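Local coordinates for protein kirola (Actinidia deliciosa, PDB 4IGV) that acts as a kiwifruit allergen of the ripening-related protein family and, like its Bet v 1-type relatives, probably binds small hydrophobic ligands, at residues A[49-52]-A[53-56]; A[60-63]-A[64-67]; A[94-97]-A[98-101]. All coordinates share one frame; numbering follows the deposited sequence.

The three contacts are local corners of one curved antiparallel sheet and follow each other along the chain. Contact 1 is the loop leading into strand 55-62, contact 2 the hairpin where that strand turns into strand 65-77, and contact 3 the start of strand 96-107. Contacts 1 and 2 thus sit at the two ends of one strand, their centres about 24 Å apart. Contact 3 lies about 17 Å from contact 2 and about 19 Å from contact 1, centre to centre, and touches neither. Together they mark how the sheet of this Bet v 1-like fold is turned at its ends and bent round the long helix 131-145.

Contact 1: residues A[49-52]-A[53-56]; sequences WGTV and GSVI
T51 and S54 hold this loop together through one carbonyl. The oxygen of T51 takes two bonds from S54: the hydroxyl OG gives its proton to T51 O at 2.8 Å, lying in the carbonyl plane, and the backbone S54 N reaches the same T51 O at 3.2 Å from above that plane. With chi1 of 54° the hydroxyl of S54 is folded back over its own backbone, and this is what brings it round to T51. The same OG then accepts from a water (2.9 Å from S54 OG), and that water in turn accepts from G50 N, also at 2.9 Å. Carbonyl, hydroxyl, water and amide form a chain that spans the inside of the loop.

Next to this polar chain lies a looser apolar touch, where W49 CZ3 meets the end of I56, CD1, at 4.4 Å; the indole also meets Y29 edge-to-face and rests on V42 and L44 of the neighbouring strand.

What positions these groups is a type II beta turn from T51 to S54, with G53 at its third position, where phi is 90°. Further out, T51 OG1 is bonded to N48 O, and R25 NE holds G50 O, so helix 17-25 also helps to pin the loop. The second half of the turn, G53 and S54, already makes backbone hydrogen bonds to V73 of strand 65-77, just before strand 55-62 begins. This is the glycine-rich loop characteristic of the Bet v 1 family, set between two strands of the sheet.

Contact 2: residues A[60-63]-A[64-67]; sequences YTID and GKEK
K65 curls back over the carbonyl of I62, three residues earlier, across the turn. Its CB stands 3.7 Å from I62 O, and CG comes tighter still, 2.9 Å from I62 O, because chi1 of 63° swings the chain over its own backbone. Chi2 (-136°) sets where CD goes, so that CD and CE pass I62 O at looser distances of 3.5 and 3.8 Å; the bend at chi4 (-56°) then turns the ammonium NZ back to bond I62 O at 2.9 Å while brushing CG2 of the same isoleucine. I62 O is therefore held twice by one residue, since K65 N also donates to it, and the two donors approach from opposite faces of the carbonyl plane. The carboxylate of D63 is near NZ but does not reach it as a salt bridge; its negative charge probably still favours the ammonium in this place.

This is the end of a beta hairpin with a two-residue loop, a type I' turn from I62 to K65 with D63 and G64, both at positive phi, at its corners. I62 pairs with K65, and Y60 with K67, as antiparallel hydrogen-bonded pairs; the K67 N to Y60 O bond is short at 2.7 Å and nearly straight. Between them T61 and E66 form a non-hydrogen-bonded pair on the other face of the sheet, where T61 OG1 is bonded to Q40 and its methyl CG2 packs on the backbone of G64.

Back on the face with K65, CB of K67 sits over one face of the Y60 ring, displaced toward the rim and 3.8 Å from the ring centroid, a CH-pi contact, and CE goes on to meet I62 CB at 4.1 Å. I62 itself packs on T132, L133 and F136 of helix 131-145.

Contact 3: residues A[94-97]-A[98-101]; sequences ELYK and TFII
Y96 and F99 meet as an aromatic pair, edge-to-face. The edge of F99 points at the face of Y96, with centroids 5.0 Å apart and the planes nearly perpendicular at 80°, which makes the pair T-shaped. CE1 of F99 stands above the middle of the tyrosine ring, while CD1 is nearest to the inner part of that ring, 3.6 Å from Y96 CG. Y96 CB lies at the edge of the F99 ring, in its plane, so the edge of F99 covers the tyrosine from CB out along the ring. Both side chains leave the backbone in the same direction and lie side by side.

The apolar and aromatic neighbours extend this pair. F99 makes a second edge-to-face contact with F118 and also touches I87, so it is gripped by the strands on each side of its own. P130 touches both side chains, and Y120 meets the ring of Y96.

Among the polar groups, the hydroxyl of Y96 is hydrogen-bonded to the backbone O of E128, which anchors the far end of the ring to the loop ahead of helix 131-145.

The backbone explains how residues three apart can share a face. K97 and T98 both lie opposite the single residue E121 and both bond to its backbone; the helix-like angles of K97 (psi -43°) add the extra residue. Their side chains run alongside each other, with K97 CG 4.0 Å from T98 CG2, both resting on E121. This is a classic beta bulge, and it bends strand 96-107 at its start in the curved antiparallel sheet of the Bet v 1 fold.

Contact 1: residues A[49-52]-A[53-56]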
loop_
_atom_site.group_PDB
_atom_site.type_symbol
_atom_site.label_atom_id
_atom_site.label_comp_id
_atom_site.label_asym_id
_atom_site.label_seq_id
_atom_site.Cartn_x
_atom_site.Cartn_y
_atom_site.Cartn_z
ATOM N N TRP A 49 -12.834 -7.243 5.670
ATOM C CA TRP A 49 -11.622 -6.512 5.927
ATOM C C TRP A 49 -10.657 -7.474 6.658
ATOM O O TRP A 49 -11.034 -8.160 7.615
ATOM C CB TRP A 49 -11.853 -5.298 6.798
ATOM C CG TRP A 49 -12.820 -4.247 6.296
ATOM C CD1 TRP A 49 -14.059 -4.044 6.748
ATOM C CD2 TRP A 49 -12.587 -3.262 5.279
ATOM N NE1 TRP A 49 -14.636 -2.995 6.087
ATOM C CE2 TRP A 49 -13.747 -2.483 5.200
ATOM C CE3 TRP A 49 -11.503 -2.944 4.458
ATOM C CZ2 TRP A 49 -13.872 -1.429 4.319
ATOM C CZ3 TRP A 49 -11.652 -1.848 3.571
ATOM C CH2 TRP A 49 -12.801 -1.145 3.538
ATOM N N GLY A 50 -9.437 -7.463 6.243
ATOM C CA GLY A 50 -8.387 -8.194 6.955
ATOM C C GLY A 50 -8.271 -9.678 6.652
ATOM O O GLY A 50 -7.556 -10.388 7.349
ATOM N N THR A 51 -8.943 -10.148 5.586
ATOM C CA THR A 51 -8.894 -11.567 5.191
ATOM C C THR A 51 -8.280 -11.739 3.804
ATOM O O THR A 51 -8.462 -10.902 2.914
ATOM C CB THR A 51 -10.249 -12.174 5.196
ATOM O OG1 THR A 51 -11.058 -11.622 4.189
ATOM C CG2 THR A 51 -10.880 -12.065 6.599
ATOM N N VAL A 52 -7.527 -12.794 3.580
ATOM C CA VAL A 52 -7.013 -13.155 2.284
ATOM C C VAL A 52 -8.165 -13.361 1.328
ATOM O O VAL A 52 -9.223 -13.982 1.665
ATOM C CB VAL A 52 -6.129 -14.384 2.372
ATOM C CG1 VAL A 52 -5.822 -14.934 0.961
ATOM C CG2 VAL A 52 -4.835 -14.085 3.169
ATOM N N GLY A 53 -8.036 -12.816 0.141
ATOM C CA GLY A 53 -9.045 -12.836 -0.860
ATOM C C GLY A 53 -10.019 -11.729 -0.879
ATOM O O GLY A 53 -10.834 -11.611 -1.822
ATOM N N SER A 54 -9.959 -10.839 0.099
ATOM C CA SER A 54 -10.806 -9.672 0.093
ATOM C C SER A 54 -10.431 -8.787 -1.095
ATOM O O SER A 54 -9.243 -8.751 -1.561
ATOM C CB SER A 54 -10.738 -8.889 1.406
ATOM O OG SER A 54 -9.422 -8.514 1.798
ATOM N N VAL A 55 -11.410 -8.063 -1.614
ATOM C CA VAL A 55 -11.229 -7.248 -2.795
ATOM C C VAL A 55 -11.571 -5.815 -2.431
ATOM O O VAL A 55 -12.653 -5.566 -1.881
ATOM C CB VAL A 55 -12.135 -7.742 -3.950
ATOM C CG1 VAL A 55 -12.012 -6.830 -5.215
ATOM C CG2 VAL A 55 -11.890 -9.229 -4.290
ATOM N N ILE A 56 -10.659 -4.906 -2.721
ATOM C CA ILE A 56 -10.723 -3.544 -2.247
ATOM C C ILE A 56 -10.539 -2.590 -3.433
ATOM O O ILE A 56 -9.633 -2.752 -4.281
ATOM C CB ILE A 56 -9.699 -3.258 -1.139
ATOM C CG1 ILE A 56 -9.885 -4.210 0.017
ATOM C CG2 ILE A 56 -9.812 -1.792 -0.664
ATOM C CD1 ILE A 56 -8.770 -4.075 1.069
HETATM O O HOH W 1 -8.836 -6.332 3.660
#

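Contact 2: residues A[60-63]-A[64-67]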
loop_
_atom_site.group_PDB
_atom_site.type_symbol
_atom_site.label_atom_id
_atom_site.label_comp_id
_atom_site.label_asym_id
_atom_site.label_seq_id
_atom_site.Cartn_x
_atom_site.Cartn_y
_atom_site.Cartn_z
ATOM N N TYR A 60 -7.659 7.360 -5.477
ATOM C CA TYR A 60 -6.493 8.063 -5.034
ATOM C C TYR A 60 -6.038 9.111 -6.012
ATOM O O TYR A 60 -6.553 9.182 -7.134
ATOM C CB TYR A 60 -5.351 7.042 -4.706
ATOM C CG TYR A 60 -4.715 6.282 -5.860
ATOM C CD1 TYR A 60 -3.502 6.658 -6.374
ATOM C CD2 TYR A 60 -5.337 5.181 -6.435
ATOM C CE1 TYR A 60 -2.879 5.918 -7.438
ATOM C CE2 TYR A 60 -4.748 4.463 -7.489
ATOM C CZ TYR A 60 -3.521 4.818 -7.967
ATOM O OH TYR A 60 -2.924 4.122 -8.999
ATOM N N THR A 61 -5.121 9.952 -5.576
ATOM C CA THR A 61 -4.624 11.027 -6.393
ATOM C C THR A 61 -3.106 11.005 -6.360
ATOM O O THR A 61 -2.501 10.977 -5.281
ATOM C CB THR A 61 -5.164 12.367 -5.875
ATOM O OG1 THR A 61 -6.597 12.387 -5.970
ATOM C CG2 THR A 61 -4.599 13.547 -6.674
ATOM N N ILE A 62 -2.509 11.033 -7.549
ATOM C CA ILE A 62 -1.055 11.038 -7.743
ATOM C C ILE A 62 -0.743 12.203 -8.670
ATOM O O ILE A 62 -1.309 12.307 -9.773
ATOM C CB ILE A 62 -0.574 9.731 -8.490
ATOM C CG1 ILE A 62 -0.666 8.482 -7.621
ATOM C CG2 ILE A 62 0.878 9.961 -9.062
ATOM C CD1 ILE A 62 0.652 8.078 -6.957
ATOM N N ASP A 63 0.150 13.082 -8.218
ATOM C CA ASP A 63 0.505 14.293 -8.966
ATOM C C ASP A 63 -0.733 15.073 -9.408
ATOM O O ASP A 63 -0.823 15.531 -10.548
ATOM C CB ASP A 63 1.403 13.940 -10.158
ATOM C CG ASP A 63 2.824 13.538 -9.734
ATOM O OD1 ASP A 63 3.184 13.700 -8.554
ATOM O OD2 ASP A 63 3.609 13.094 -10.600
ATOM N N GLY A 64 -1.697 15.189 -8.495
ATOM C CA GLY A 64 -2.958 15.908 -8.739
ATOM C C GLY A 64 -3.959 15.243 -9.667
ATOM O O GLY A 64 -4.979 15.857 -10.010
ATOM N N LYS A 65 -3.656 14.037 -10.136
ATOM C CA LYS A 65 -4.600 13.336 -11.002
ATOM C C LYS A 65 -5.225 12.148 -10.334
ATOM O O LYS A 65 -4.552 11.341 -9.662
ATOM C CB LYS A 65 -3.982 12.928 -12.299
ATOM C CG LYS A 65 -2.849 11.960 -12.265
ATOM C CD LYS A 65 -1.729 12.423 -13.235
ATOM C CE LYS A 65 -0.651 11.340 -13.342
ATOM N NZ LYS A 65 -0.079 10.980 -12.008
ATOM N N GLU A 66 -6.530 12.059 -10.529
ATOM C CA GLU A 66 -7.329 11.059 -9.858
ATOM C C GLU A 66 -7.185 9.730 -10.595
ATOM O O GLU A 66 -7.267 9.672 -11.844
ATOM C CB GLU A 66 -8.794 11.483 -9.747
ATOM C CG GLU A 66 -9.008 12.747 -8.895
ATOM C CD GLU A 66 -10.481 13.101 -8.695
ATOM O OE1 GLU A 66 -11.379 12.331 -9.099
ATOM O OE2 GLU A 66 -10.724 14.187 -8.141
ATOM N N LYS A 67 -6.902 8.707 -9.802
ATOM C CA LYS A 67 -6.712 7.360 -10.299
ATOM C C LYS A 67 -7.540 6.383 -9.498
ATOM O O LYS A 67 -8.013 6.701 -8.413
ATOM C CB LYS A 67 -5.256 6.977 -10.239
ATOM C CG LYS A 67 -4.401 7.813 -11.248
ATOM C CD LYS A 67 -2.996 7.360 -11.306
ATOM C CE LYS A 67 -2.152 8.367 -12.047
ATOM N NZ LYS A 67 -1.870 7.975 -13.426
#

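Contact 3: residues A[94-97]-A[98-101]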
loop_
_atom_site.group_PDB
_atom_site.type_symbol
_atom_site.label_atom_id
_atom_site.label_comp_id
_atom_site.label_asym_id
_atom_site.label_seq_id
_atom_site.Cartn_x
_atom_site.Cartn_y
_atom_site.Cartn_z
ATOM N N GLU A 94 -2.445 0.029 -17.075
ATOM C CA GLU A 94 -2.158 0.573 -18.398
ATOM C C GLU A 94 -0.665 0.559 -18.671
ATOM O O GLU A 94 -0.264 0.714 -19.834
ATOM C CB GLU A 94 -2.694 1.999 -18.522
ATOM C CG GLU A 94 -4.215 2.078 -18.493
ATOM C CD GLU A 94 -4.738 3.518 -18.418
ATOM O OE1 GLU A 94 -4.082 4.376 -17.782
ATOM O OE2 GLU A 94 -5.806 3.791 -19.001
ATOM N N LEU A 95 0.157 0.416 -17.623
ATOM C CA LEU A 95 1.612 0.420 -17.721
ATOM C C LEU A 95 2.296 -0.876 -17.319
ATOM O O LEU A 95 3.375 -1.196 -17.850
ATOM C CB LEU A 95 2.179 1.547 -16.825
ATOM C CG LEU A 95 1.751 2.990 -17.106
ATOM C CD1 LEU A 95 2.287 3.949 -16.047
ATOM C CD2 LEU A 95 2.239 3.373 -18.491
ATOM N N TYR A 96 1.695 -1.605 -16.371
ATOM C CA TYR A 96 2.231 -2.853 -15.812
ATOM C C TYR A 96 1.296 -4.010 -16.085
ATOM O O TYR A 96 0.080 -3.907 -15.914
ATOM C CB TYR A 96 2.484 -2.694 -14.279
ATOM C CG TYR A 96 3.387 -1.535 -13.967
ATOM C CD1 TYR A 96 4.780 -1.641 -14.070
ATOM C CD2 TYR A 96 2.868 -0.285 -13.619
ATOM C CE1 TYR A 96 5.607 -0.546 -13.848
ATOM C CE2 TYR A 96 3.690 0.812 -13.376
ATOM C CZ TYR A 96 5.063 0.677 -13.488
ATOM O OH TYR A 96 5.863 1.804 -13.295
ATOM N N LYS A 97 1.886 -5.124 -16.521
ATOM C CA LYS A 97 1.178 -6.373 -16.683
ATOM C C LYS A 97 0.719 -6.915 -15.346
ATOM O O LYS A 97 -0.397 -7.390 -15.196
ATOM C CB LYS A 97 2.092 -7.406 -17.352
ATOM C CG LYS A 97 1.392 -8.715 -17.657
ATOM C CD LYS A 97 2.253 -9.591 -18.511
ATOM C CE LYS A 97 1.611 -10.963 -18.717
ATOM N NZ LYS A 97 2.509 -11.928 -19.407
ATOM N N THR A 98 1.617 -6.840 -14.379
ATOM C CA THR A 98 1.375 -7.274 -13.027
ATOM C C THR A 98 2.017 -6.328 -12.029
ATOM O O THR A 98 3.027 -5.706 -12.314
ATOM C CB THR A 98 1.916 -8.686 -12.738
ATOM O OG1 THR A 98 3.332 -8.717 -12.796
ATOM C CG2 THR A 98 1.404 -9.708 -13.745
ATOM N N PHE A 99 1.399 -6.218 -10.852
ATOM C CA PHE A 99 1.870 -5.330 -9.810
ATOM C C PHE A 99 1.389 -5.828 -8.460
ATOM O O PHE A 99 0.197 -5.978 -8.248
ATOM C CB PHE A 99 1.388 -3.898 -10.058
ATOM C CG PHE A 99 2.331 -2.825 -9.539
ATOM C CD1 PHE A 99 3.002 -2.031 -10.380
ATOM C CD2 PHE A 99 2.564 -2.653 -8.166
ATOM C CE1 PHE A 99 3.873 -1.066 -9.917
ATOM C CE2 PHE A 99 3.442 -1.696 -7.734
ATOM C CZ PHE A 99 4.065 -0.923 -8.598
ATOM N N ILE A 100 2.347 -6.081 -7.573
ATOM C CA ILE A 100 2.092 -6.545 -6.216
ATOM C C ILE A 100 2.772 -5.578 -5.250
ATOM O O ILE A 100 3.870 -5.109 -5.495
ATOM C CB ILE A 100 2.715 -7.938 -5.980
ATOM C CG1 ILE A 100 2.168 -8.949 -7.008
ATOM C CG2 ILE A 100 2.444 -8.364 -4.602
ATOM C CD1 ILE A 100 0.864 -9.014 -7.034
ATOM N N ILE A 101 2.073 -5.238 -4.173
ATOM C CA ILE A 101 2.600 -4.372 -3.136
ATOM C C ILE A 101 2.528 -5.119 -1.819
ATOM O O ILE A 101 1.491 -5.596 -1.414
ATOM C CB ILE A 101 1.773 -3.079 -2.998
ATOM C CG1 ILE A 101 1.876 -2.278 -4.308
ATOM C CG2 ILE A 101 2.265 -2.206 -1.791
ATOM C CD1 ILE A 101 1.018 -0.993 -4.314
#